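Local coordinates for OmpT protein (Vibrio cholerae serotype O1, PDB 6EHE) that probably acts as a non-specific diffusion porin, a closed beta barrel in the outer membrane through which small solutes and ions pass, at residues A[236-241]-A[267-272]; A[279-284]-A[309-314]. All coordinates share one frame; numbering follows the deposited sequence.

Contact 1. Residues A[236-241]-A[267-272]; sequences ADKTKL and VEYKFA. With C8E ((hydroxyethyloxy)tri(ethyloxy)octane), chain B.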
ATOM      1  N   ALA A 236      21.486  -2.491  16.527  1.00 58.72           N
ATOM      2  CA  ALA A 236      22.891  -2.292  16.179  1.00 61.39           C
ATOM      3  C   ALA A 236      22.986  -1.225  15.091  1.00 65.66           C
ATOM      4  O   ALA A 236      22.041  -0.476  14.813  1.00 67.23           O
ATOM      5  CB  ALA A 236      23.552  -3.608  15.749  1.00 60.23           C
ATOM      6  N   ASP A 237      24.143  -1.160  14.434  1.00 69.83           N
ATOM      7  CA  ASP A 237      24.434  -0.040  13.543  1.00 69.60           C
ATOM      8  C   ASP A 237      23.405   0.070  12.414  1.00 66.58           C
ATOM      9  O   ASP A 237      22.684   1.074  12.300  1.00 68.13           O
ATOM     10  CB  ASP A 237      25.849  -0.195  12.984  1.00 62.25           C
ATOM     11  CG  ASP A 237      26.311   1.042  12.279  1.00 69.86           C
ATOM     12  OD1 ASP A 237      25.776   2.131  12.596  1.00 71.07           O
ATOM     13  OD2 ASP A 237      27.187   0.922  11.396  1.00 80.81           O
ATOM     14  N   LYS A 238      23.337  -0.947  11.559  1.00 54.86           N
ATOM     15  CA  LYS A 238      22.408  -0.975  10.439  1.00 52.16           C
ATOM     16  C   LYS A 238      21.339  -2.037  10.641  1.00 48.63           C
ATOM     17  O   LYS A 238      20.863  -2.645   9.679  1.00 47.34           O
ATOM     18  CB  LYS A 238      23.158  -1.225   9.135  1.00 54.03           C
ATOM     19  CG  LYS A 238      24.543  -0.612   9.085  1.00 54.85           C
ATOM     20  CD  LYS A 238      25.283  -1.032   7.834  1.00 56.61           C
ATOM     21  CE  LYS A 238      26.740  -0.662   7.939  1.00 61.01           C
ATOM     22  NZ  LYS A 238      26.848   0.679   8.574  1.00 57.44           N
ATOM     23  N   THR A 239      20.972  -2.275  11.894  1.00 45.82           N
ATOM     24  CA  THR A 239      20.080  -3.358  12.273  1.00 45.52           C
ATOM     25  C   THR A 239      18.899  -2.775  13.029  1.00 48.99           C
ATOM     26  O   THR A 239      19.083  -2.160  14.081  1.00 53.34           O
ATOM     27  CB  THR A 239      20.813  -4.367  13.152  1.00 50.81           C
ATOM     28  OG1 THR A 239      22.156  -4.505  12.680  1.00 50.72           O
ATOM     29  CG2 THR A 239      20.107  -5.727  13.120  1.00 48.34           C
ATOM     30  N   LYS A 240      17.700  -2.956  12.497  1.00 43.18           N
ATOM     31  CA  LYS A 240      16.477  -2.662  13.231  1.00 44.96           C
ATOM     32  C   LYS A 240      15.732  -3.965  13.473  1.00 44.41           C
ATOM     33  O   LYS A 240      15.626  -4.800  12.566  1.00 46.64           O
ATOM     34  CB  LYS A 240      15.570  -1.688  12.473  1.00 43.71           C
ATOM     35  CG  LYS A 240      16.142  -0.297  12.221  1.00 51.61           C
ATOM     36  CD  LYS A 240      15.040   0.667  11.726  1.00 49.71           C
ATOM     37  CE  LYS A 240      15.590   1.735  10.778  1.00 62.61           C
ATOM     38  NZ  LYS A 240      15.612   1.327   9.322  1.00 59.76           N
ATOM     39  N   LEU A 241      15.264  -4.160  14.702  1.00 42.27           N
ATOM     40  CA  LEU A 241      14.190  -5.100  14.959  1.00 37.44           C
ATOM     41  C   LEU A 241      12.872  -4.385  14.708  1.00 42.38           C
ATOM     42  O   LEU A 241      12.781  -3.163  14.862  1.00 39.95           O
ATOM     43  CB  LEU A 241      14.220  -5.590  16.402  1.00 38.06           C
ATOM     44  CG  LEU A 241      15.256  -6.623  16.832  1.00 50.56           C
ATOM     45  CD1 LEU A 241      14.995  -7.088  18.264  1.00 43.42           C
ATOM     46  CD2 LEU A 241      15.266  -7.796  15.869  1.00 46.04           C
ATOM     47  N   VAL A 267      13.599  -8.782  11.647  1.00 36.40           N
ATOM     48  CA  VAL A 267      14.876  -8.078  11.708  1.00 37.85           C
ATOM     49  C   VAL A 267      15.210  -7.602  10.305  1.00 36.88           C
ATOM     50  O   VAL A 267      14.915  -8.289   9.318  1.00 36.79           O
ATOM     51  CB  VAL A 267      16.018  -8.975  12.240  1.00 39.48           C
ATOM     52  CG1 VAL A 267      16.184 -10.206  11.346  1.00 39.51           C
ATOM     53  CG2 VAL A 267      17.328  -8.208  12.308  1.00 38.59           C
ATOM     54  N   GLU A 268      15.827  -6.426  10.231  1.00 39.41           N
ATOM     55  CA  GLU A 268      16.261  -5.793   8.997  1.00 42.66           C
ATOM     56  C   GLU A 268      17.708  -5.368   9.175  1.00 43.17           C
ATOM     57  O   GLU A 268      18.049  -4.716  10.171  1.00 42.05           O
ATOM     58  CB  GLU A 268      15.388  -4.576   8.668  1.00 41.79           C
ATOM     59  CG  GLU A 268      15.991  -3.613   7.656  1.00 45.93           C
ATOM     60  CD  GLU A 268      15.239  -2.298   7.596  1.00 48.37           C
ATOM     61  OE1 GLU A 268      15.488  -1.404   8.446  1.00 51.26           O
ATOM     62  OE2 GLU A 268      14.370  -2.169   6.705  1.00 47.87           O
ATOM     63  N   TYR A 269      18.557  -5.764   8.233  1.00 39.59           N
ATOM     64  CA  TYR A 269      19.926  -5.296   8.180  1.00 37.58           C
ATOM     65  C   TYR A 269      20.089  -4.543   6.880  1.00 43.42           C
ATOM     66  O   TYR A 269      19.920  -5.121   5.803  1.00 46.13           O
ATOM     67  CB  TYR A 269      20.918  -6.447   8.262  1.00 43.18           C
ATOM     68  CG  TYR A 269      22.342  -5.952   8.303  1.00 47.36           C
ATOM     69  CD1 TYR A 269      22.905  -5.503   9.490  1.00 44.01           C
ATOM     70  CD2 TYR A 269      23.112  -5.901   7.147  1.00 47.16           C
ATOM     71  CE1 TYR A 269      24.200  -5.049   9.534  1.00 46.29           C
ATOM     72  CE2 TYR A 269      24.400  -5.438   7.181  1.00 50.00           C
ATOM     73  CZ  TYR A 269      24.941  -5.009   8.375  1.00 49.57           C
ATOM     74  OH  TYR A 269      26.242  -4.549   8.396  1.00 51.54           O
ATOM     75  N   LYS A 270      20.379  -3.251   6.977  1.00 47.99           N
ATOM     76  CA  LYS A 270      20.610  -2.426   5.797  1.00 53.27           C
ATOM     77  C   LYS A 270      22.112  -2.409   5.575  1.00 51.89           C
ATOM     78  O   LYS A 270      22.832  -1.645   6.217  1.00 52.80           O
ATOM     79  CB  LYS A 270      20.046  -1.021   5.994  1.00 49.44           C
ATOM     80  CG  LYS A 270      18.573  -0.897   5.661  1.00 54.37           C
ATOM     81  CD  LYS A 270      17.873   0.159   6.506  1.00 54.36           C
ATOM     82  CE  LYS A 270      17.342   1.292   5.642  1.00 60.76           C
ATOM     83  NZ  LYS A 270      16.815   2.423   6.461  1.00 68.88           N
ATOM     84  N   PHE A 271      22.600  -3.267   4.681  1.00 55.35           N
ATOM     85  CA  PHE A 271      24.046  -3.373   4.497  1.00 49.80           C
ATOM     86  C   PHE A 271      24.618  -2.049   4.024  1.00 51.80           C
ATOM     87  O   PHE A 271      25.576  -1.522   4.601  1.00 56.52           O
ATOM     88  CB  PHE A 271      24.368  -4.492   3.508  1.00 47.31           C
ATOM     89  CG  PHE A 271      25.843  -4.647   3.235  1.00 51.07           C
ATOM     90  CD1 PHE A 271      26.644  -5.363   4.084  1.00 43.85           C
ATOM     91  CD2 PHE A 271      26.422  -4.067   2.117  1.00 56.99           C
ATOM     92  CE1 PHE A 271      27.993  -5.501   3.834  1.00 51.84           C
ATOM     93  CE2 PHE A 271      27.786  -4.195   1.862  1.00 52.65           C
ATOM     94  CZ  PHE A 271      28.566  -4.917   2.726  1.00 54.86           C
ATOM     95  N   ALA A 272      24.025  -1.494   2.976  1.00 52.90           N
ATOM     96  CA  ALA A 272      24.329  -0.170   2.466  1.00 48.00           C
ATOM     97  C   ALA A 272      23.039   0.326   1.853  1.00 51.60           C
ATOM     98  O   ALA A 272      22.021  -0.368   1.897  1.00 56.08           O
ATOM     99  CB  ALA A 272      25.476  -0.199   1.450  1.00 40.16           C
TER
HETATM  100  C1  C8E B 401      18.800 -11.608   8.129  1.00 31.85           C
HETATM  101  C2  C8E B 401      19.195 -10.473   9.085  1.00 41.60           C
HETATM  102  C3  C8E B 401      20.706 -10.341   9.319  1.00 41.61           C
HETATM  103  C4  C8E B 401      21.065 -10.326  10.808  1.00 49.44           C
HETATM  104  C5  C8E B 401      21.395  -8.921  11.329  1.00 53.70           C
HETATM  105  C6  C8E B 401      22.854  -8.740  11.786  1.00 48.00           C

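Contact 2. Residues A[279-284]-A[309-314]; sequences AEYGYG and NNFGIG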
ATOM      1  N   ALA A 279      14.366 -10.768   7.724  1.00 33.26           N
ATOM      2  CA  ALA A 279      13.654 -12.000   8.040  1.00 38.05           C
ATOM      3  C   ALA A 279      12.503 -11.698   8.992  1.00 36.95           C
ATOM      4  O   ALA A 279      12.581 -10.767   9.798  1.00 41.06           O
ATOM      5  CB  ALA A 279      14.596 -13.036   8.664  1.00 36.09           C
ATOM      6  N   GLU A 280      11.446 -12.509   8.922  1.00 35.76           N
ATOM      7  CA  GLU A 280      10.210 -12.165   9.611  1.00 36.86           C
ATOM      8  C   GLU A 280       9.337 -13.388   9.850  1.00 42.35           C
ATOM      9  O   GLU A 280       9.142 -14.201   8.942  1.00 42.24           O
ATOM     10  CB  GLU A 280       9.438 -11.133   8.793  1.00 40.19           C
ATOM     11  CG  GLU A 280       7.986 -10.830   9.195  1.00 39.75           C
ATOM     12  CD  GLU A 280       7.470  -9.654   8.384  1.00 39.32           C
ATOM     13  OE1 GLU A 280       8.318  -8.761   8.160  1.00 38.17           O
ATOM     14  OE2 GLU A 280       6.274  -9.627   7.951  1.00 38.76           O
ATOM     15  N   TYR A 281       8.782 -13.478  11.068  1.00 41.17           N
ATOM     16  CA  TYR A 281       7.720 -14.422  11.417  1.00 43.82           C
ATOM     17  C   TYR A 281       6.381 -13.707  11.433  1.00 41.34           C
ATOM     18  O   TYR A 281       6.286 -12.558  11.888  1.00 41.12           O
ATOM     19  CB  TYR A 281       7.919 -15.043  12.808  1.00 43.97           C
ATOM     20  CG  TYR A 281       9.236 -15.740  13.027  1.00 51.81           C
ATOM     21  CD1 TYR A 281      10.290 -15.084  13.658  1.00 56.70           C
ATOM     22  CD2 TYR A 281       9.417 -17.071  12.644  1.00 51.16           C
ATOM     23  CE1 TYR A 281      11.503 -15.722  13.887  1.00 55.11           C
ATOM     24  CE2 TYR A 281      10.620 -17.715  12.862  1.00 59.20           C
ATOM     25  CZ  TYR A 281      11.662 -17.032  13.487  1.00 65.37           C
ATOM     26  OH  TYR A 281      12.867 -17.664  13.712  1.00 78.44           O
ATOM     27  N   GLY A 282       5.348 -14.408  10.977  1.00 44.65           N
ATOM     28  CA  GLY A 282       3.977 -13.962  11.114  1.00 46.93           C
ATOM     29  C   GLY A 282       3.112 -14.989  11.823  1.00 50.05           C
ATOM     30  O   GLY A 282       3.199 -16.180  11.528  1.00 51.09           O
ATOM     31  N   TYR A 283       2.315 -14.543  12.788  1.00 47.81           N
ATOM     32  CA  TYR A 283       1.275 -15.346  13.419  1.00 54.25           C
ATOM     33  C   TYR A 283      -0.047 -14.734  12.996  1.00 51.78           C
ATOM     34  O   TYR A 283      -0.334 -13.582  13.323  1.00 53.51           O
ATOM     35  CB  TYR A 283       1.397 -15.369  14.946  1.00 55.06           C
ATOM     36  CG  TYR A 283       0.145 -15.919  15.649  1.00 65.28           C
ATOM     37  CD1 TYR A 283      -0.079 -17.299  15.755  1.00 75.19           C
ATOM     38  CD2 TYR A 283      -0.816 -15.066  16.195  1.00 66.45           C
ATOM     39  CE1 TYR A 283      -1.225 -17.811  16.391  1.00 71.38           C
ATOM     40  CE2 TYR A 283      -1.964 -15.570  16.833  1.00 67.54           C
ATOM     41  CZ  TYR A 283      -2.157 -16.940  16.924  1.00 72.07           C
ATOM     42  OH  TYR A 283      -3.282 -17.440  17.550  1.00 76.18           O
ATOM     43  N   GLY A 284      -0.833 -15.485  12.245  1.00 54.12           N
ATOM     44  CA  GLY A 284      -2.134 -15.039  11.802  1.00 51.95           C
ATOM     45  C   GLY A 284      -3.183 -15.819  12.559  1.00 59.34           C
ATOM     46  O   GLY A 284      -2.934 -16.938  13.002  1.00 64.39           O
ATOM     47  N   ASN A 309       1.002 -19.956  10.949  1.00 59.93           N
ATOM     48  CA  ASN A 309       2.371 -19.633  11.328  1.00 55.77           C
ATOM     49  C   ASN A 309       3.203 -19.511  10.062  1.00 54.63           C
ATOM     50  O   ASN A 309       3.319 -20.476   9.306  1.00 57.52           O
ATOM     51  CB  ASN A 309       2.956 -20.711  12.237  1.00 62.09           C
ATOM     52  CG  ASN A 309       3.009 -20.282  13.680  1.00 69.44           C
ATOM     53  OD1 ASN A 309       2.093 -19.625  14.176  1.00 73.79           O
ATOM     54  ND2 ASN A 309       4.090 -20.639  14.366  1.00 74.13           N
ATOM     55  N   ASN A 310       3.785 -18.340   9.829  1.00 50.17           N
ATOM     56  CA  ASN A 310       4.453 -18.056   8.571  1.00 49.50           C
ATOM     57  C   ASN A 310       5.839 -17.483   8.822  1.00 44.09           C
ATOM     58  O   ASN A 310       6.123 -16.913   9.874  1.00 44.24           O
ATOM     59  CB  ASN A 310       3.647 -17.077   7.726  1.00 53.19           C
ATOM     60  CG  ASN A 310       2.211 -17.503   7.563  1.00 55.34           C
ATOM     61  OD1 ASN A 310       1.890 -18.693   7.604  1.00 65.17           O
ATOM     62  ND2 ASN A 310       1.334 -16.539   7.402  1.00 51.22           N
ATOM     63  N   PHE A 311       6.698 -17.622   7.819  1.00 41.43           N
ATOM     64  CA  PHE A 311       8.067 -17.146   7.941  1.00 41.49           C
ATOM     65  C   PHE A 311       8.563 -16.733   6.566  1.00 39.60           C
ATOM     66  O   PHE A 311       8.214 -17.335   5.554  1.00 40.15           O
ATOM     67  CB  PHE A 311       8.989 -18.222   8.559  1.00 44.39           C
ATOM     68  CG  PHE A 311      10.450 -17.858   8.530  1.00 44.09           C
ATOM     69  CD1 PHE A 311      10.987 -17.004   9.481  1.00 43.24           C
ATOM     70  CD2 PHE A 311      11.277 -18.341   7.529  1.00 44.47           C
ATOM     71  CE1 PHE A 311      12.320 -16.648   9.440  1.00 41.63           C
ATOM     72  CE2 PHE A 311      12.632 -17.979   7.475  1.00 41.82           C
ATOM     73  CZ  PHE A 311      13.145 -17.137   8.425  1.00 37.86           C
ATOM     74  N   GLY A 312       9.382 -15.704   6.529  1.00 38.15           N
ATOM     75  CA  GLY A 312       9.864 -15.210   5.254  1.00 34.42           C
ATOM     76  C   GLY A 312      11.232 -14.603   5.415  1.00 37.74           C
ATOM     77  O   GLY A 312      11.559 -14.023   6.454  1.00 40.58           O
ATOM     78  N   ILE A 313      12.033 -14.717   4.368  1.00 37.25           N
ATOM     79  CA  ILE A 313      13.360 -14.132   4.387  1.00 33.87           C
ATOM     80  C   ILE A 313      13.687 -13.629   2.997  1.00 40.39           C
ATOM     81  O   ILE A 313      13.413 -14.300   1.995  1.00 41.86           O
ATOM     82  CB  ILE A 313      14.391 -15.149   4.893  1.00 38.77           C
ATOM     83  CG1 ILE A 313      15.776 -14.542   4.876  1.00 36.45           C
ATOM     84  CG2 ILE A 313      14.342 -16.446   4.080  1.00 40.11           C
ATOM     85  CD1 ILE A 313      16.746 -15.432   5.556  1.00 38.13           C
ATOM     86  N   GLY A 314      14.260 -12.432   2.929  1.00 37.67           N
ATOM     87  CA  GLY A 314      14.509 -11.832   1.635  1.00 37.52           C
ATOM     88  C   GLY A 314      15.736 -10.945   1.625  1.00 38.82           C
ATOM     89  O   GLY A 314      16.312 -10.598   2.663  1.00 39.04           O
TER

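Contact 1. Residues A[236-241]-A[267-272]
The Y269 ring has K238 CB over one face, and two neighbours lie at its edge in the ring plane: the T239 hydroxyl, with OG1 3.4 Å from CD1, and CD1 of F271 from the same strand. The torsion that sets CG anti to the Y269 backbone N (chi1 -176°) carries the ring to K238, whose chain runs on so that CD comes within 3.7 Å of the Y269 hydroxyl oxygen OH. C6 of a detergent alkyl chain approaches the same ring obliquely. These residues belong to an antiparallel hairpin in the wall of the porin barrel, near the start of strand 239-252 and the end of strand 257-272.

T239 and L241 share the detergent-facing side with V267 and Y269, which suits apolar and aromatic groups. There the L241 methyl CD2 rests 3.9 Å from CB of branched V267, while V267 CG1 and T239 CG2 also touch the alkyl chain.

Charged side chains occupy the other side. K240 and E268 run alongside one another in the same direction, and K240 NZ reaches E268 OE1 in a 2.9 Å salt bridge, meeting it nearly along the C-O axis. The other oxygen, OE2, is hydrogen-bonded to Y95 OH, so the buried carboxylate is held at both oxygens. K270 brings a second ammonium close to K240, a proximity the glutamate's negative charge probably helps to offset.

The backbones pair K240 with E268 through two hydrogen bonds. The turn at D237 and K238 leads into strand 239-252; in it K238 NZ forms a salt bridge with D237 OD2, approaching from above the carboxylate plane. At this end K270 N donates to K238 O at 2.8 Å, with an N-H...O angle of 159°.

Contact 2. Residues A[279-284]-A[309-314]
Y281 and F311 make the aromatic contact: their rings lie obliquely, with centroids 5.1 Å apart and planes at 47°. F311 turns its CD1-CE1 side over one face of Y281, displaced toward the rim, and CD1 comes 3.5 Å from Y281 CE2. The torsion placing Y281 CG anti to its carbonyl carbon (chi1 -56°) tips the ring toward F311. Small A279 sits beside I313, its CB 4.2 Å from CG1, adding aliphatic contact to this surface.

Polar contact at a ring is supplied by N309, whose OD1 lies in the plane of Y283 at its edge, 3.6 Å from CD1; amide and ring planes are almost perpendicular.

Backbone hydrogen bonds join E280 with G312 and G282 with N310, two in each pair; that from G282 N to N310 O is nearly straight (170°). Each inward pair matches a glycine with a polar residue, G312 opposite E280 and G282 opposite N310, so one side chain per pair projects inward. The buried E280 carboxylate accepts from Y242 OH and backbone N of Y95, F96 and F97, while N310 OD1 accepts from E19 N. Aromatic and mostly apolar groups outside, with polar ones within, are the pattern of a porin barrel wall.

Overall arrangement
From the N terminus, the chain has laid down most of the barrel before it reaches 236-241. Contact 1 closes a loop of 25 intervening residues, a beta hairpin in which strand 239-252 turns back as strand 257-272. The next strand, 275-286, carries the first segment of contact 2, which closes on strand 309-318 after a long excursion that is partly unmodelled. The two loops follow in series, neither nesting nor crossing. Their centres are about 17 Å apart, but they touch through a probable hydrogen bond from V267 N to A279 O, 2.9 Å long. Together they tie four consecutive strands of the 16-stranded barrel, the last neighbouring strand 3-17 through F311 and I313.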